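Local atomic coordinates of glutamate receptor 1 (Adineta vaga, PDB entry 4IO2), a protein that binds glutamate in its clamshell-shaped extracellular domain, the part described here, and probably acts as a ligand-gated ion channel. Residues E16-F20 with T183-V187; I109-K113 with Y192-T196; T188-C193 with T244-P248. One frame throughout, in Å; residues are numbered along the deposited sequence.

Interaction 1. Residues E16-F20 with T183-V187; sequences ESVPF and TAEYV
Y186 turns its ring out from helix 181-190 through a chi1 of 180°, which lays it against P19, while T183, whose CG2 stands anti to its carbonyl carbon, drives that methyl between S17, V18 and F20. The proline covers one ring face: P19 CG sits 4.0 Å from the ring centroid of Y186 and 14° off its normal, a CH-pi contact offset toward the rim. P19 runs along the ring, from CD at the CG and CD2 end to CB near CZ. In the conformer given, V18 CG2 lies 3.8 Å from Y186 CE2. Deeper in, T183 CG2 reaches the F20 ring at its edge, 3.7 Å from F20 CD2, and lies 3.4 Å from V18 O. Replacing this tyrosine by an alanine is likely to leave P19 without its ring partner and open a gap over the proline. No hydrogen bond spans the contact; S17 OG instead bonds D85, a glutamate-binding residue. This buried contact probably bridges the two lobes of the clamshell beside the ligand cleft, as in the ligand-binding domains of this family: the loop between strands 9-14 and 22-25 belongs to the first lobe, helix 181-190 to the second. Around it, F20 packs edge-to-face on Y40 and F242, V187 touches Y166 of helix 162-170, and A184 meets L197 of strand 195-198.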
loop_
_atom_site.group_PDB
_atom_site.type_symbol
_atom_site.label_atom_id
_atom_site.label_comp_id
_atom_site.label_asym_id
_atom_site.label_seq_id
_atom_site.Cartn_x
_atom_site.Cartn_y
_atom_site.Cartn_z
ATOM N N GLU A 16 -7.234 19.907 7.807
ATOM C CA GLU A 16 -7.816 19.492 9.070
ATOM C C GLU A 16 -8.519 18.136 8.950
ATOM O O GLU A 16 -9.388 17.950 8.103
ATOM C CB GLU A 16 -8.791 20.575 9.580
ATOM C CG GLU A 16 -9.390 20.265 10.952
ATOM C CD GLU A 16 -10.240 21.362 11.540
ATOM O OE1 GLU A 16 -10.380 22.423 10.901
ATOM O OE2 GLU A 16 -10.788 21.162 12.659
ATOM N N SER A 17 -8.197 17.235 9.874
ATOM C CA SER A 17 -8.808 15.911 9.936
ATOM C C SER A 17 -8.297 15.238 11.204
ATOM O O SER A 17 -7.150 14.802 11.238
ATOM C CB SER A 17 -8.412 15.065 8.747
ATOM O OG SER A 17 -9.092 13.839 8.823
ATOM N N VAL A 18 -9.106 15.170 12.258
ATOM C CA VAL A 18 -8.666 14.550 13.478
ATOM C C VAL A 18 -8.541 13.068 13.314
ATOM O O VAL A 18 -9.398 12.440 12.720
ATOM C CB VAL A 18 -9.547 14.916 14.715
ATOM C CG1 VAL A 18 -9.648 16.404 14.875
ATOM C CG2 VAL A 18 -10.988 14.314 14.648
ATOM N N PRO A 19 -7.464 12.458 13.871
ATOM C CA PRO A 19 -6.301 12.959 14.618
ATOM C C PRO A 19 -5.030 13.064 13.750
ATOM O O PRO A 19 -3.919 13.059 14.286
ATOM C CB PRO A 19 -6.152 11.894 15.694
ATOM C CG PRO A 19 -6.369 10.616 14.865
ATOM C CD PRO A 19 -7.459 10.981 13.866
ATOM N N PHE A 20 -5.193 13.157 12.428
ATOM C CA PHE A 20 -4.083 13.431 11.520
ATOM C C PHE A 20 -3.575 14.850 11.704
ATOM O O PHE A 20 -2.361 15.051 11.956
ATOM C CB PHE A 20 -4.507 13.195 10.073
ATOM C CG PHE A 20 -4.477 11.731 9.642
ATOM C CD1 PHE A 20 -3.272 11.065 9.552
ATOM C CD2 PHE A 20 -5.640 11.031 9.401
ATOM C CE1 PHE A 20 -3.227 9.723 9.148
ATOM C CE2 PHE A 20 -5.625 9.690 9.003
ATOM C CZ PHE A 20 -4.412 9.048 8.884
ATOM N N THR A 183 -9.926 7.308 10.318
ATOM C CA THR A 183 -10.637 8.414 10.950
ATOM C C THR A 183 -12.096 8.029 11.331
ATOM O O THR A 183 -12.620 8.547 12.322
ATOM C CB THR A 183 -10.616 9.686 10.064
ATOM O OG1 THR A 183 -11.080 9.368 8.729
ATOM C CG2 THR A 183 -9.199 10.298 10.035
ATOM N N ALA A 184 -12.744 7.145 10.560
ATOM C CA ALA A 184 -14.117 6.721 10.891
ATOM C C ALA A 184 -14.100 5.999 12.242
ATOM O O ALA A 184 -14.958 6.236 13.089
ATOM C CB ALA A 184 -14.660 5.777 9.813
ATOM N N GLU A 185 -13.122 5.115 12.437
ATOM C CA GLU A 185 -12.997 4.416 13.721
ATOM C C GLU A 185 -12.708 5.439 14.823
ATOM O O GLU A 185 -13.280 5.383 15.909
ATOM C CB GLU A 185 -11.833 3.432 13.663
ATOM C CG GLU A 185 -12.128 2.160 12.887
ATOM C CD GLU A 185 -10.881 1.267 12.702
ATOM O OE1 GLU A 185 -9.732 1.681 13.074
ATOM O OE2 GLU A 185 -11.047 0.123 12.201
ATOM N N TYR A 186 -11.774 6.353 14.586
ATOM C CA TYR A 186 -11.431 7.313 15.615
ATOM C C TYR A 186 -12.661 8.102 16.061
ATOM O O TYR A 186 -12.911 8.258 17.265
ATOM C CB TYR A 186 -10.327 8.253 15.127
ATOM C CG TYR A 186 -9.939 9.272 16.167
ATOM C CD1 TYR A 186 -9.035 8.966 17.178
ATOM C CD2 TYR A 186 -10.476 10.539 16.139
ATOM C CE1 TYR A 186 -8.716 9.911 18.159
ATOM C CE2 TYR A 186 -10.182 11.468 17.109
ATOM C CZ TYR A 186 -9.309 11.166 18.102
ATOM O OH TYR A 186 -9.019 12.151 19.048
ATOM N N VAL A 187 -13.384 8.670 15.111
ATOM C CA VAL A 187 -14.483 9.561 15.424
ATOM C C VAL A 187 -15.629 8.815 16.094
ATOM O O VAL A 187 -16.216 9.292 17.069
ATOM C CB VAL A 187 -14.912 10.301 14.153
ATOM C CG1 VAL A 187 -16.254 10.940 14.336
ATOM C CG2 VAL A 187 -13.796 11.327 13.764
#

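Interaction 2. Residues I109-K113 with Y192-T196; sequences ILMRK and YCNLT
M111 and T196 form an antiparallel hydrogen-bonded pair, each N donating to the other's O, followed by R112 and L195 as a non-hydrogen-bonded pair with CA atoms 4.5 Å apart, and beyond them K113 N bonds N194 O. M111 and T196 run alongside on one face of the sheet, with M111 CG 3.9 Å from T196 CG2 and the methyl M111 CE close to the same T196 carbon. On the other side of the sheet, L110 CD1 meets L195 CB obliquely at 4.2 Å. The extended chain of K113 follows the type I turn 192-195, its CG anti to the carbonyl carbon (chi1 -82°), which lays CG against T196 CB at 3.9 Å. At its end, K113 NZ makes a weak hydrogen bond to C193 O and a further one to a water that donates to N194 OD1. These two pairs add strand 195-198 to strand 103-112 of the antiparallel sheet; helix 162-170 packs on L110 and L195 through L169, Y166 and L170, and T188 of helix 181-190 touches the same two leucines.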
loop_
_atom_site.group_PDB
_atom_site.type_symbol
_atom_site.label_atom_id
_atom_site.label_comp_id
_atom_site.label_asym_id
_atom_site.label_seq_id
_atom_site.Cartn_x
_atom_site.Cartn_y
_atom_site.Cartn_z
ATOM N N ILE A 109 -18.881 2.179 5.586
ATOM C CA ILE A 109 -20.156 2.834 5.659
ATOM C C ILE A 109 -20.417 3.357 7.089
ATOM O O ILE A 109 -20.332 2.595 8.048
ATOM C CB ILE A 109 -21.261 1.874 5.243
ATOM C CG1 ILE A 109 -21.047 1.386 3.797
ATOM C CG2 ILE A 109 -22.629 2.567 5.411
ATOM C CD1 ILE A 109 -21.880 0.178 3.381
ATOM N N LEU A 110 -20.724 4.657 7.189
ATOM C CA LEU A 110 -21.027 5.391 8.451
ATOM C C LEU A 110 -22.537 5.590 8.527
ATOM O O LEU A 110 -23.150 6.009 7.565
ATOM C CB LEU A 110 -20.324 6.762 8.429
ATOM C CG LEU A 110 -20.516 7.663 9.660
ATOM C CD1 LEU A 110 -19.854 7.088 10.859
ATOM C CD2 LEU A 110 -19.958 9.097 9.399
ATOM N N MET A 111 -23.094 5.398 9.724
ATOM C CA MET A 111 -24.548 5.500 9.901
ATOM C C MET A 111 -24.876 5.720 11.370
ATOM O O MET A 111 -24.006 5.572 12.228
ATOM C CB MET A 111 -25.205 4.199 9.444
ATOM C CG MET A 111 -24.890 2.954 10.302
ATOM S SD MET A 111 -25.761 1.480 9.680
ATOM C CE MET A 111 -25.671 0.354 11.070
ATOM N N ARG A 112 -26.128 6.062 11.670
ATOM C CA ARG A 112 -26.599 6.082 13.052
ATOM C C ARG A 112 -26.633 4.687 13.624
ATOM O O ARG A 112 -27.020 3.718 12.930
ATOM C CB ARG A 112 -28.025 6.614 13.116
ATOM C CG ARG A 112 -28.173 8.074 12.750
ATOM C CD ARG A 112 -29.689 8.466 12.808
ATOM N NE ARG A 112 -30.527 7.638 11.915
ATOM C CZ ARG A 112 -30.677 7.826 10.598
ATOM N NH1 ARG A 112 -30.035 8.827 9.986
ATOM N NH2 ARG A 112 -31.439 6.994 9.876
ATOM N N LYS A 113 -26.286 4.580 14.902
ATOM C CA LYS A 113 -26.511 3.322 15.620
ATOM C C LYS A 113 -27.936 2.821 15.441
ATOM O O LYS A 113 -28.862 3.613 15.485
ATOM C CB LYS A 113 -26.168 3.472 17.097
ATOM C CG LYS A 113 -24.720 3.335 17.307
ATOM C CD LYS A 113 -24.359 3.176 18.767
ATOM C CE LYS A 113 -22.874 2.927 18.916
ATOM N NZ LYS A 113 -22.462 2.882 20.358
ATOM N N TYR A 192 -18.293 10.837 18.384
ATOM C CA TYR A 192 -19.699 10.583 18.074
ATOM C C TYR A 192 -20.093 9.167 18.430
ATOM O O TYR A 192 -20.127 8.286 17.567
ATOM C CB TYR A 192 -19.990 10.862 16.600
ATOM C CG TYR A 192 -19.940 12.321 16.275
ATOM C CD1 TYR A 192 -21.034 13.122 16.454
ATOM C CD2 TYR A 192 -18.789 12.900 15.784
ATOM C CE1 TYR A 192 -20.984 14.460 16.155
ATOM C CE2 TYR A 192 -18.737 14.235 15.483
ATOM C CZ TYR A 192 -19.827 15.005 15.693
ATOM O OH TYR A 192 -19.777 16.339 15.408
ATOM N N CYS A 193 -20.404 8.976 19.713
ATOM C CA CYS A 193 -20.620 7.661 20.260
ATOM C C CYS A 193 -21.920 7.022 19.751
ATOM O O CYS A 193 -22.097 5.816 19.891
ATOM C CB CYS A 193 -20.603 7.746 21.794
ATOM S SG CYS A 193 -19.039 8.430 22.485
ATOM N N ASN A 194 -22.809 7.815 19.152
ATOM C CA ASN A 194 -24.068 7.301 18.618
ATOM C C ASN A 194 -24.084 7.123 17.098
ATOM O O ASN A 194 -25.125 6.888 16.464
ATOM C CB ASN A 194 -25.240 8.204 19.044
ATOM C CG ASN A 194 -25.399 8.281 20.548
ATOM O OD1 ASN A 194 -25.236 7.278 21.270
ATOM N ND2 ASN A 194 -25.749 9.473 21.032
ATOM N N LEU A 195 -22.913 7.261 16.499
ATOM C CA LEU A 195 -22.712 6.893 15.098
ATOM C C LEU A 195 -21.896 5.609 15.114
ATOM O O LEU A 195 -21.216 5.342 16.095
ATOM C CB LEU A 195 -21.951 8.001 14.323
ATOM C CG LEU A 195 -22.699 9.318 14.187
ATOM C CD1 LEU A 195 -21.911 10.315 13.360
ATOM C CD2 LEU A 195 -24.084 9.166 13.567
ATOM N N THR A 196 -21.932 4.845 14.026
ATOM C CA THR A 196 -21.236 3.561 13.941
ATOM C C THR A 196 -20.897 3.201 12.484
ATOM O O THR A 196 -21.316 3.893 11.549
ATOM C CB THR A 196 -22.062 2.432 14.611
ATOM O OG1 THR A 196 -21.210 1.299 14.867
ATOM C CG2 THR A 196 -23.274 2.031 13.760
HETATM O O HOH W 1 -24.297 4.753 22.084
#

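Interaction 3. Residues T188-C193 with T244-P248; sequences TNNIYC and TKACP
The tight part of this contact is the disulfide between C193 and C247, with SG atoms 2.0 Å apart and a left-handed torsion of -84° about the S-S bond. C247 SG also lies 3.6 Å from T188 O. Next to the disulfide, P248 CD makes a loose contact with C193 SG. Beside it C247 N donates to N189 O (2.9 Å), which fixes the tail next to its covalent link. The amide of N190 grips the tail twice. N190 ND2 gives a straight bond to T244 O (2.9 Å); the oxygen lies close to the amide plane of N190, whereas ND2 comes from above the plane of T244's carbonyl. N190 OD1 accepts a bent bond from A246 N (2.9 Å, 142° at the hydrogen), this donor standing above the plane of the side-chain carbonyl. ND2 is further held by Y186 O, a second bond that limits the amide's rotation. The solvent side is looser: N189 and the exposed K245 run next to each other in van der Waals contact, N189 CB 3.8 Å from K245 CG, and a water accepts from N189 ND2 and donates to T244 O. A disulfide tying the C-terminal tail after the last helix back to the second lobe, here just beyond helix 181-190, is a familiar feature of ionotropic glutamate receptor ligand-binding domains.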
loop_
_atom_site.group_PDB
_atom_site.type_symbol
_atom_site.label_atom_id
_atom_site.label_comp_id
_atom_site.label_asym_id
_atom_site.label_seq_id
_atom_site.Cartn_x
_atom_site.Cartn_y
_atom_site.Cartn_z
ATOM N N THR A 188 -15.940 7.638 15.586
ATOM C CA THR A 188 -17.043 6.868 16.188
ATOM C C THR A 188 -16.650 6.242 17.532
ATOM O O THR A 188 -17.529 5.931 18.336
ATOM C CB THR A 188 -17.602 5.764 15.228
ATOM O OG1 THR A 188 -16.572 4.842 14.839
ATOM C CG2 THR A 188 -18.231 6.414 13.982
ATOM N N ASN A 189 -15.349 6.070 17.787
ATOM C CA ASN A 189 -14.910 5.533 19.089
ATOM C C ASN A 189 -14.586 6.607 20.117
ATOM O O ASN A 189 -14.455 6.307 21.301
ATOM C CB ASN A 189 -13.712 4.603 18.943
ATOM C CG ASN A 189 -14.054 3.304 18.266
ATOM O OD1 ASN A 189 -15.210 2.897 18.243
ATOM N ND2 ASN A 189 -13.051 2.649 17.697
ATOM N N ASN A 190 -14.551 7.870 19.719
ATOM C CA ASN A 190 -14.125 8.917 20.652
ATOM C C ASN A 190 -14.955 10.174 20.708
ATOM O O ASN A 190 -14.868 10.901 21.683
ATOM C CB ASN A 190 -12.692 9.331 20.293
ATOM C CG ASN A 190 -11.692 8.246 20.583
ATOM O OD1 ASN A 190 -11.329 8.033 21.745
ATOM N ND2 ASN A 190 -11.260 7.523 19.543
ATOM N N ILE A 191 -15.731 10.469 19.668
ATOM C CA ILE A 191 -16.414 11.770 19.585
ATOM C C ILE A 191 -17.898 11.626 19.380
ATOM O O ILE A 191 -18.660 12.232 20.121
ATOM C CB ILE A 191 -15.804 12.675 18.505
ATOM C CG1 ILE A 191 -14.329 12.924 18.874
ATOM C CG2 ILE A 191 -16.594 13.978 18.367
ATOM C CD1 ILE A 191 -13.561 13.441 17.748
ATOM N N TYR A 192 -18.293 10.837 18.384
ATOM C CA TYR A 192 -19.699 10.583 18.074
ATOM C C TYR A 192 -20.093 9.167 18.430
ATOM O O TYR A 192 -20.127 8.286 17.567
ATOM C CB TYR A 192 -19.990 10.862 16.600
ATOM C CG TYR A 192 -19.940 12.321 16.275
ATOM C CD1 TYR A 192 -21.034 13.122 16.454
ATOM C CD2 TYR A 192 -18.789 12.900 15.784
ATOM C CE1 TYR A 192 -20.984 14.460 16.155
ATOM C CE2 TYR A 192 -18.737 14.235 15.483
ATOM C CZ TYR A 192 -19.827 15.005 15.693
ATOM O OH TYR A 192 -19.777 16.339 15.408
ATOM N N CYS A 193 -20.404 8.976 19.713
ATOM C CA CYS A 193 -20.620 7.661 20.260
ATOM C C CYS A 193 -21.920 7.022 19.751
ATOM O O CYS A 193 -22.097 5.816 19.891
ATOM C CB CYS A 193 -20.603 7.746 21.794
ATOM S SG CYS A 193 -19.039 8.430 22.485
ATOM N N THR A 244 -6.851 5.240 20.804
ATOM C CA THR A 244 -7.759 5.652 21.844
ATOM C C THR A 244 -9.215 5.237 21.570
ATOM O O THR A 244 -9.661 5.237 20.429
ATOM C CB THR A 244 -7.688 7.209 21.897
ATOM O OG1 THR A 244 -6.299 7.623 21.880
ATOM C CG2 THR A 244 -8.454 7.779 23.176
ATOM N N LYS A 245 -9.959 4.931 22.633
ATOM C CA LYS A 245 -11.382 4.634 22.549
ATOM C C LYS A 245 -12.086 5.138 23.807
ATOM O O LYS A 245 -12.142 4.429 24.809
ATOM C CB LYS A 245 -11.569 3.129 22.402
ATOM C CG LYS A 245 -12.948 2.649 22.159
ATOM C CD LYS A 245 -12.878 1.192 21.653
ATOM C CE LYS A 245 -11.619 0.931 20.806
ATOM N NZ LYS A 245 -11.637 -0.404 20.141
ATOM N N ALA A 246 -12.601 6.368 23.733
ATOM C CA ALA A 246 -13.242 7.055 24.875
ATOM C C ALA A 246 -14.688 6.656 25.088
ATOM O O ALA A 246 -15.207 6.741 26.207
ATOM C CB ALA A 246 -13.184 8.589 24.649
ATOM N N CYS A 247 -15.393 6.294 24.030
ATOM C CA CYS A 247 -16.832 6.037 24.124
ATOM C C CYS A 247 -17.052 4.791 24.953
ATOM O O CYS A 247 -16.259 3.855 24.882
ATOM C CB CYS A 247 -17.451 5.854 22.732
ATOM S SG CYS A 247 -17.540 7.340 21.648
ATOM N N PRO A 248 -18.120 4.776 25.758
ATOM C CA PRO A 248 -18.340 3.652 26.662
ATOM C C PRO A 248 -18.740 2.377 25.945
ATOM O O PRO A 248 -18.912 2.341 24.722
ATOM C CB PRO A 248 -19.482 4.142 27.552
ATOM C CG PRO A 248 -20.205 5.110 26.782
ATOM C CD PRO A 248 -19.198 5.769 25.847
ATOM O OXT PRO A 248 -18.904 1.352 26.605
HETATM O O HOH W 2 -10.407 3.886 18.097
#

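Interactions 1 and 3 both use helix 181-190, the first its middle and the other its C-terminal end, and interaction 2 uses the turn and strand 195-198 that follow it. Their centres lie 10 to 14 Å apart. Interactions 2 and 3 share Y192 and C193, and T188 CG2 packs on L110 CD1 between them; I191 CD1 touches Y186, connecting interactions 1 and 3. Along the chain, the segments of interactions 1 and 2 alternate, whereas interaction 3 follows interaction 1. Together the contacts probably hold the second lobe, with its antiparallel sheet, to the first-lobe loop 16-20 and to the C-terminal tail, interaction 1 lying nearest the bound glutamate.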